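Local structure of dUTPase (Streptococcus mutans, 3H6X) at residues R5-I10 and V52-Q57; L9-T14 and N94-I99. The protein probably hydrolyses dUTP to dUMP and diphosphate, as a trimeric member of the dUTPase family with a jelly-roll beta-barrel fold. All coordinates share one frame; numbering follows the deposited sequence.

Overall arrangement
Both contacts start from the N-terminal part of the chain. In contact 1, strand 6-9 pairs with strand 52-55 of the jelly roll. In contact 2, the turn that follows, within residues 9-14, packs on the loop 94-99. The two share Leu9 and Ile10, and their centres lie about 10 Å apart. They also touch directly: Lys53 NZ of contact 1 forms a salt bridge with Glu96 OE2 of contact 2 at 2.8 Å. Val52 O lies 2.9 Å from Ile99 N, a probable backbone hydrogen bond. Contact 1 reaches a second subunit, whereas contact 2 stays within one chain.

Contact 1: residues R5-I10 and V52-Q57; sequences RGFELI and VKAYMQ
Tyr55 has chi1 60°, with CG between its backbone N and carbonyl carbon, and this folds the ring back over Gly6. Gly6 N lies over the ring centre, and Gly6 CA makes a CH-pi contact 4.0 Å from the ring centroid. Tyr55 OH bonds Asp131 of the second subunit, which joins the sheet to that subunit. The strands are antiparallel. Gly6 and Tyr55 form one hydrogen-bonded pair, and Glu8 and Lys53 the next. In the second pair Lys53 N donates to Glu8 O at 2.9 Å, nearly straight at 167°. Lys53 and Glu8 do not form a direct salt bridge: OE1 of Glu8 is 4.3 Å from NZ of Lys53. One water bridges these two atoms. Glu8 OE2 pairs instead with Lys3, and Lys53 NZ bonds Asn91. Arg5 NH2 forms a salt bridge with Glu60. On the other face, Phe7 CD1 rests 3.9 Å from Ala54 CB and also meets Val52 CG2. Phe7 continues into the core of the jelly roll, where it meets Leu32 of strand 30-33, Leu62 of strand 60-66 and Phe124 of strand 118-126.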
loop_
_atom_site.group_PDB
_atom_site.type_symbol
_atom_site.label_atom_id
_atom_site.label_comp_id
_atom_site.label_asym_id
_atom_site.label_seq_id
_atom_site.Cartn_x
_atom_site.Cartn_y
_atom_site.Cartn_z
ATOM N N ARG B 5 -0.486 -20.798 8.865
ATOM C CA ARG B 5 -1.054 -19.864 7.885
ATOM C C ARG B 5 -0.816 -20.402 6.478
ATOM O O ARG B 5 0.093 -21.203 6.269
ATOM C CB ARG B 5 -0.446 -18.468 8.038
ATOM C CG ARG B 5 1.038 -18.415 7.606
ATOM C CD ARG B 5 1.706 -17.115 8.101
ATOM N NE ARG B 5 1.795 -17.067 9.565
ATOM C CZ ARG B 5 2.786 -17.614 10.265
ATOM N NH1 ARG B 5 3.780 -18.245 9.644
ATOM N NH2 ARG B 5 2.790 -17.517 11.582
ATOM N N GLY B 6 -1.654 -20.003 5.521
ATOM C CA GLY B 6 -1.453 -20.466 4.159
ATOM C C GLY B 6 -2.689 -20.270 3.288
ATOM O O GLY B 6 -3.634 -19.562 3.679
ATOM N N PHE B 7 -2.659 -20.889 2.105
ATOM C CA PHE B 7 -3.750 -20.797 1.131
ATOM C C PHE B 7 -4.369 -22.151 0.873
ATOM O O PHE B 7 -3.697 -23.191 0.918
ATOM C CB PHE B 7 -3.228 -20.277 -0.219
ATOM C CG PHE B 7 -2.621 -18.912 -0.142
ATOM C CD1 PHE B 7 -3.429 -17.791 -0.191
ATOM C CD2 PHE B 7 -1.248 -18.747 0.002
ATOM C CE1 PHE B 7 -2.865 -16.504 -0.111
ATOM C CE2 PHE B 7 -0.691 -17.479 0.084
ATOM C CZ PHE B 7 -1.504 -16.356 0.018
ATOM N N GLU B 8 -5.657 -22.117 0.554
ATOM C CA GLU B 8 -6.375 -23.308 0.115
ATOM C C GLU B 8 -7.238 -22.921 -1.068
ATOM O O GLU B 8 -7.690 -21.784 -1.171
ATOM C CB GLU B 8 -7.263 -23.840 1.238
ATOM C CG GLU B 8 -6.465 -24.456 2.407
ATOM C CD GLU B 8 -7.334 -24.763 3.602
ATOM O OE1 GLU B 8 -8.489 -24.290 3.647
ATOM O OE2 GLU B 8 -6.842 -25.485 4.504
ATOM N N LEU B 9 -7.455 -23.860 -1.983
ATOM C CA LEU B 9 -8.448 -23.632 -3.031
ATOM C C LEU B 9 -9.844 -23.526 -2.429
ATOM O O LEU B 9 -10.199 -24.285 -1.507
ATOM C CB LEU B 9 -8.452 -24.807 -4.013
ATOM C CG LEU B 9 -7.199 -24.988 -4.858
ATOM C CD1 LEU B 9 -7.313 -26.227 -5.735
ATOM C CD2 LEU B 9 -6.958 -23.742 -5.716
ATOM N N ILE B 10 -10.653 -22.610 -2.948
ATOM C CA ILE B 10 -12.061 -22.599 -2.549
ATOM C C ILE B 10 -12.742 -23.776 -3.240
ATOM O O ILE B 10 -12.197 -24.345 -4.174
ATOM C CB ILE B 10 -12.770 -21.274 -2.917
ATOM C CG1 ILE B 10 -12.751 -21.051 -4.435
ATOM C CG2 ILE B 10 -12.114 -20.110 -2.195
ATOM C CD1 ILE B 10 -13.603 -19.878 -4.898
ATOM N N VAL B 52 -8.552 -18.781 -4.469
ATOM C CA VAL B 52 -8.045 -19.219 -3.166
ATOM C C VAL B 52 -8.581 -18.427 -1.974
ATOM O O VAL B 52 -9.080 -17.314 -2.122
ATOM C CB VAL B 52 -6.494 -19.199 -3.123
ATOM C CG1 VAL B 52 -5.908 -20.167 -4.165
ATOM C CG2 VAL B 52 -5.949 -17.783 -3.302
ATOM N N LYS B 53 -8.509 -19.051 -0.800
ATOM C CA LYS B 53 -8.795 -18.393 0.471
ATOM C C LYS B 53 -7.550 -18.538 1.334
ATOM O O LYS B 53 -6.672 -19.341 1.024
ATOM C CB LYS B 53 -9.994 -19.054 1.157
ATOM C CG LYS B 53 -9.871 -20.581 1.252
ATOM C CD LYS B 53 -11.180 -21.224 1.768
ATOM C CE LYS B 53 -11.040 -22.748 1.834
ATOM N NZ LYS B 53 -12.371 -23.417 2.152
ATOM N N ALA B 54 -7.447 -17.742 2.396
ATOM C CA ALA B 54 -6.226 -17.764 3.211
ATOM C C ALA B 54 -6.565 -17.847 4.685
ATOM O O ALA B 54 -7.404 -17.122 5.151
ATOM C CB ALA B 54 -5.375 -16.518 2.950
ATOM N N TYR B 55 -5.884 -18.733 5.401
ATOM C CA TYR B 55 -6.040 -18.848 6.850
ATOM C C TYR B 55 -4.759 -18.327 7.491
ATOM O O TYR B 55 -3.708 -18.303 6.841
ATOM C CB TYR B 55 -6.312 -20.314 7.258
ATOM C CG TYR B 55 -5.217 -21.271 6.870
ATOM C CD1 TYR B 55 -4.182 -21.574 7.757
ATOM C CD2 TYR B 55 -5.219 -21.879 5.613
ATOM C CE1 TYR B 55 -3.176 -22.463 7.408
ATOM C CE2 TYR B 55 -4.205 -22.763 5.237
ATOM C CZ TYR B 55 -3.193 -23.049 6.142
ATOM O OH TYR B 55 -2.180 -23.920 5.763
HETATM N N MSE B 56 -4.854 -17.864 8.735
HETATM C CA MSE B 56 -3.676 -17.342 9.427
HETATM C C MSE B 56 -3.949 -17.349 10.926
HETATM O O MSE B 56 -5.032 -17.768 11.364
HETATM C CB MSE B 56 -3.382 -15.915 8.942
HETATM C CG MSE B 56 -4.580 -15.001 9.157
HETATM SE SE MSE B 56 -4.594 -13.444 7.966
HETATM C CE MSE B 56 -3.253 -14.035 6.698
ATOM N N GLN B 57 -2.980 -16.900 11.712
ATOM C CA GLN B 57 -3.157 -16.936 13.165
ATOM C C GLN B 57 -3.817 -15.674 13.654
ATOM O O GLN B 57 -3.925 -14.697 12.916
ATOM C CB GLN B 57 -1.806 -17.116 13.854
ATOM C CG GLN B 57 -1.083 -18.342 13.329
ATOM C CD GLN B 57 -0.031 -18.839 14.258
ATOM O OE1 GLN B 57 -0.340 -19.277 15.369
ATOM N NE2 GLN B 57 1.230 -18.822 13.799
HETATM O O HOH W 1 -10.832 -25.980 2.408
#

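Contact 2: residues L9-T14 and N94-I99; sequences LITDYT and NNEGHI
Ile10 CD1 makes a CH-pi contact over one face of the His98 imidazole, 3.4 Å from the ring centroid. Ile10 CG1 lies in plane at the edge of the Tyr13 ring. The Tyr13 and His98 rings are oblique, with planes at 56°, and CE2 of Tyr13 comes 4.1 Å from CE1 of His98. Two beta turns of the jelly roll meet here: a type I turn from Ile10 to Tyr13 and a type I' turn from Asn95 to His98. Asn95 OD1 accepts from Gly97 N, which adds an Asx turn to the second. His98 NE2 accepts from Gly51 N, a bond that helps fix the rotation of the imidazole under the isoleucine methyl.

The polar half of the contact is the Glu96 carboxylate. With CG anti to the backbone N (chi1 -152°) and the chain extended, Glu96 spans from its own turn to Thr11. Thr11 N donates to Glu96 OE2 at 3.0 Å, 26° out of the carboxylate plane on the syn side. OE2 is thus shared between Thr11 N and Lys53, and the lysine probably stabilises its negative charge. A water donates to Glu96 OE1 and accepts a weak bond from Asp12 N. Thr11 OG1 donates to the syn lone pair of Glu96 OE1 at 2.7 Å.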
loop_
_atom_site.group_PDB
_atom_site.type_symbol
_atom_site.label_atom_id
_atom_site.label_comp_id
_atom_site.label_asym_id
_atom_site.label_seq_id
_atom_site.Cartn_x
_atom_site.Cartn_y
_atom_site.Cartn_z
ATOM N N LEU B 9 -7.455 -23.860 -1.983
ATOM C CA LEU B 9 -8.448 -23.632 -3.031
ATOM C C LEU B 9 -9.844 -23.526 -2.429
ATOM O O LEU B 9 -10.199 -24.285 -1.507
ATOM C CB LEU B 9 -8.452 -24.807 -4.013
ATOM C CG LEU B 9 -7.199 -24.988 -4.858
ATOM C CD1 LEU B 9 -7.313 -26.227 -5.735
ATOM C CD2 LEU B 9 -6.958 -23.742 -5.716
ATOM N N ILE B 10 -10.653 -22.610 -2.948
ATOM C CA ILE B 10 -12.061 -22.599 -2.549
ATOM C C ILE B 10 -12.742 -23.776 -3.240
ATOM O O ILE B 10 -12.197 -24.345 -4.174
ATOM C CB ILE B 10 -12.770 -21.274 -2.917
ATOM C CG1 ILE B 10 -12.751 -21.051 -4.435
ATOM C CG2 ILE B 10 -12.114 -20.110 -2.195
ATOM C CD1 ILE B 10 -13.603 -19.878 -4.898
ATOM N N THR B 11 -13.923 -24.161 -2.773
ATOM C CA THR B 11 -14.561 -25.339 -3.325
ATOM C C THR B 11 -14.850 -25.228 -4.832
ATOM O O THR B 11 -14.898 -26.239 -5.519
ATOM C CB THR B 11 -15.776 -25.779 -2.488
ATOM O OG1 THR B 11 -16.678 -24.694 -2.366
ATOM C CG2 THR B 11 -15.334 -26.205 -1.101
ATOM N N ASP B 12 -15.001 -24.004 -5.340
ATOM C CA ASP B 12 -15.358 -23.779 -6.740
ATOM C C ASP B 12 -14.218 -24.060 -7.724
ATOM O O ASP B 12 -14.439 -24.109 -8.936
ATOM C CB ASP B 12 -15.838 -22.350 -6.976
ATOM C CG ASP B 12 -17.277 -22.136 -6.553
ATOM O OD1 ASP B 12 -18.003 -23.140 -6.337
ATOM O OD2 ASP B 12 -17.669 -20.953 -6.460
ATOM N N TYR B 13 -13.001 -24.214 -7.212
ATOM C CA TYR B 13 -11.829 -24.430 -8.069
ATOM C C TYR B 13 -11.022 -25.625 -7.593
ATOM O O TYR B 13 -10.909 -25.885 -6.375
ATOM C CB TYR B 13 -10.953 -23.167 -8.144
ATOM C CG TYR B 13 -11.616 -22.012 -8.851
ATOM C CD1 TYR B 13 -11.559 -21.885 -10.245
ATOM C CD2 TYR B 13 -12.341 -21.064 -8.140
ATOM C CE1 TYR B 13 -12.190 -20.844 -10.880
ATOM C CE2 TYR B 13 -12.971 -20.022 -8.783
ATOM C CZ TYR B 13 -12.892 -19.910 -10.148
ATOM O OH TYR B 13 -13.526 -18.874 -10.777
ATOM N N THR B 14 -10.440 -26.353 -8.541
ATOM C CA THR B 14 -9.678 -27.539 -8.205
ATOM C C THR B 14 -8.266 -27.550 -8.801
ATOM O O THR B 14 -7.504 -28.471 -8.518
ATOM C CB THR B 14 -10.386 -28.835 -8.647
ATOM O OG1 THR B 14 -10.609 -28.815 -10.061
ATOM C CG2 THR B 14 -11.710 -28.983 -7.913
ATOM N N ASN B 94 -20.581 -16.401 3.118
ATOM C CA ASN B 94 -21.028 -15.711 1.901
ATOM C C ASN B 94 -20.239 -16.133 0.663
ATOM O O ASN B 94 -20.822 -16.400 -0.387
ATOM C CB ASN B 94 -20.940 -14.191 2.064
ATOM C CG ASN B 94 -21.871 -13.655 3.133
ATOM O OD1 ASN B 94 -22.867 -14.294 3.488
ATOM N ND2 ASN B 94 -21.560 -12.462 3.644
ATOM N N ASN B 95 -18.910 -16.194 0.765
ATOM C CA ASN B 95 -18.120 -16.569 -0.417
ATOM C C ASN B 95 -16.904 -17.423 -0.074
ATOM O O ASN B 95 -15.984 -17.587 -0.909
ATOM C CB ASN B 95 -17.704 -15.331 -1.218
ATOM C CG ASN B 95 -16.650 -14.501 -0.505
ATOM O OD1 ASN B 95 -16.211 -14.841 0.602
ATOM N ND2 ASN B 95 -16.241 -13.394 -1.130
ATOM N N GLU B 96 -16.921 -17.977 1.141
ATOM C CA GLU B 96 -15.912 -18.936 1.600
ATOM C C GLU B 96 -14.556 -18.268 1.835
ATOM O O GLU B 96 -13.565 -18.961 2.095
ATOM C CB GLU B 96 -15.761 -20.066 0.580
ATOM C CG GLU B 96 -15.303 -21.386 1.165
ATOM C CD GLU B 96 -15.214 -22.483 0.113
ATOM O OE1 GLU B 96 -16.214 -22.736 -0.598
ATOM O OE2 GLU B 96 -14.149 -23.113 0.014
ATOM N N GLY B 97 -14.512 -16.940 1.739
ATOM C CA GLY B 97 -13.249 -16.233 1.888
ATOM C C GLY B 97 -12.467 -16.141 0.599
ATOM O O GLY B 97 -11.264 -15.863 0.593
ATOM N N HIS B 98 -13.165 -16.348 -0.509
ATOM C CA HIS B 98 -12.544 -16.230 -1.832
ATOM C C HIS B 98 -11.922 -14.852 -2.001
ATOM O O HIS B 98 -12.598 -13.831 -1.890
ATOM C CB HIS B 98 -13.610 -16.451 -2.896
ATOM C CG HIS B 98 -13.074 -16.542 -4.302
ATOM N ND1 HIS B 98 -13.902 -16.587 -5.391
ATOM C CD2 HIS B 98 -11.800 -16.581 -4.765
ATOM C CE1 HIS B 98 -13.155 -16.663 -6.499
ATOM N NE2 HIS B 98 -11.890 -16.677 -6.139
ATOM N N ILE B 99 -10.627 -14.821 -2.280
ATOM C CA ILE B 99 -9.913 -13.570 -2.457
ATOM C C ILE B 99 -10.050 -13.077 -3.896
ATOM O O ILE B 99 -9.836 -13.837 -4.835
ATOM C CB ILE B 99 -8.420 -13.769 -2.127
ATOM C CG1 ILE B 99 -8.251 -14.062 -0.629
ATOM C CG2 ILE B 99 -7.596 -12.532 -2.542
ATOM C CD1 ILE B 99 -6.886 -14.625 -0.290
HETATM O O HOH W 2 -16.285 -21.870 -3.464
#